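Local coordinates for protein aminofutalosine deaminase (Helicobacter pylori, PDB 7LKK) that deaminates aminofutalosine in the menaquinone pathway, as a metal-dependent hydrolase of the amidohydrolase family with an iron-bound active site, at residues Lys175-Glu178 against Leu179-Glu183. Numbering follows the deposited sequence.
Sequences KFKE and LKDLE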
# COMPACT_ATOMS: atom_id res chain seq x y z
N LYS A 175 15.82 28.15 22.00
CA LYS A 175 16.04 26.84 21.38
C LYS A 175 16.35 26.99 19.89
O LYS A 175 17.19 26.25 19.35
CB LYS A 175 14.82 25.94 21.60
CG LYS A 175 15.14 24.46 21.54
CD LYS A 175 15.91 24.01 22.78
CE LYS A 175 16.31 22.55 22.69
NZ LYS A 175 15.24 21.63 23.18
N PHE A 176 15.70 27.94 19.22
CA PHE A 176 15.97 28.15 17.80
C PHE A 176 17.37 28.70 17.58
O PHE A 176 18.04 28.33 16.61
CB PHE A 176 14.92 29.09 17.21
CG PHE A 176 15.09 29.33 15.73
CD1 PHE A 176 14.99 28.28 14.83
CD2 PHE A 176 15.34 30.60 15.25
CE1 PHE A 176 15.14 28.50 13.47
CE2 PHE A 176 15.50 30.82 13.89
CZ PHE A 176 15.40 29.77 13.00
N LYS A 177 17.84 29.59 18.46
CA LYS A 177 19.21 30.07 18.38
C LYS A 177 20.19 28.91 18.50
O LYS A 177 21.24 28.89 17.83
CB LYS A 177 19.47 31.12 19.46
CG LYS A 177 20.93 31.46 19.66
CD LYS A 177 21.45 32.34 18.54
CE LYS A 177 22.65 33.16 18.99
NZ LYS A 177 23.05 34.17 17.97
N GLU A 178 19.86 27.93 19.34
CA GLU A 178 20.68 26.73 19.46
C GLU A 178 20.72 25.96 18.15
O GLU A 178 21.76 25.44 17.75
CB GLU A 178 20.14 25.86 20.59
CG GLU A 178 20.89 24.58 20.87
CD GLU A 178 20.32 23.85 22.07
OE1 GLU A 178 19.63 24.50 22.89
OE2 GLU A 178 20.55 22.63 22.20
N LEU A 179 19.58 25.89 17.45
CA LEU A 179 19.53 25.23 16.15
C LEU A 179 20.28 26.04 15.10
O LEU A 179 20.99 25.48 14.26
CB LEU A 179 18.08 25.03 15.73
CG LEU A 179 17.85 24.39 14.36
CD1 LEU A 179 18.51 23.02 14.28
CD2 LEU A 179 16.36 24.28 14.06
N LYS A 180 20.13 27.37 15.13
CA LYS A 180 20.81 28.23 14.17
C LYS A 180 22.32 28.07 14.26
O LYS A 180 23.02 28.12 13.24
CB LYS A 180 20.41 29.69 14.39
CG LYS A 180 19.08 30.08 13.78
CD LYS A 180 19.12 30.03 12.26
CE LYS A 180 19.95 31.17 11.69
NZ LYS A 180 19.78 31.28 10.21
N ASP A 181 22.85 27.90 15.47
CA ASP A 181 24.29 27.77 15.64
C ASP A 181 24.83 26.44 15.13
O ASP A 181 26.06 26.28 15.05
CB ASP A 181 24.66 27.94 17.12
CG ASP A 181 24.47 29.37 17.60
OD1 ASP A 181 24.39 30.28 16.75
OD2 ASP A 181 24.41 29.58 18.83
N LEU A 182 23.97 25.51 14.75
CA LEU A 182 24.39 24.23 14.18
C LEU A 182 24.27 24.20 12.66
O LEU A 182 24.61 23.18 12.05
CB LEU A 182 23.56 23.09 14.78
CG LEU A 182 23.72 22.88 16.29
CD1 LEU A 182 22.67 21.91 16.81
CD2 LEU A 182 25.13 22.39 16.62
N GLU A 183 23.81 25.29 12.04
CA GLU A 183 23.66 25.32 10.60
C GLU A 183 25.01 25.15 9.91
O GLU A 183 26.03 25.67 10.36
CB GLU A 183 23.02 26.64 10.16
CG GLU A 183 21.50 26.65 10.19
CD GLU A 183 20.92 27.92 9.61
OE1 GLU A 183 21.51 29.00 9.83
OE2 GLU A 183 19.86 27.85 8.94
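K180 lays its aliphatic chain over one face of the F176 ring, one helical turn back. K180 CG stands 3.9 Å from the ring centroid and 22° off the normal, a CH-pi contact displaced toward the CE2 and CZ side of the rim. K180 CD lies 3.8 Å from F176 CZ. Phenylalanine offers the flat face; lysine suits its place because its methylenes can cover an aromatic while the ammonium travels on. Bends at chi2 and chi3 (-67° and -72°) carry it to E183, where K180 NZ meets E183 OE1 at 2.9 Å in a salt bridge, on the syn side but tilted out of the carboxylate plane. The other oxygen, E183 OE2, accepts the backbone N-H of A189. K177 and D181, charged as suits exposed positions, pair more loosely, K177 NZ lying 4.3 Å from D181 OD1, beyond salt-bridge range.

The backbone holds these residues in step. K180 N donates to F176 O at 2.7 Å, nearly in line with the carbonyl, and L179 and D181 make the equivalent i to i-4 bonds to K175 and K177. A type I turn from K180 to E183 follows near the helix end and brings E183 back beside K180. Inward, apolar F176 and L179 face barrel strands 152-159 and 187-193; outward stand charged K177 and D181. K180 joins the two characters, its methylenes on F176 and its ammonium on E183.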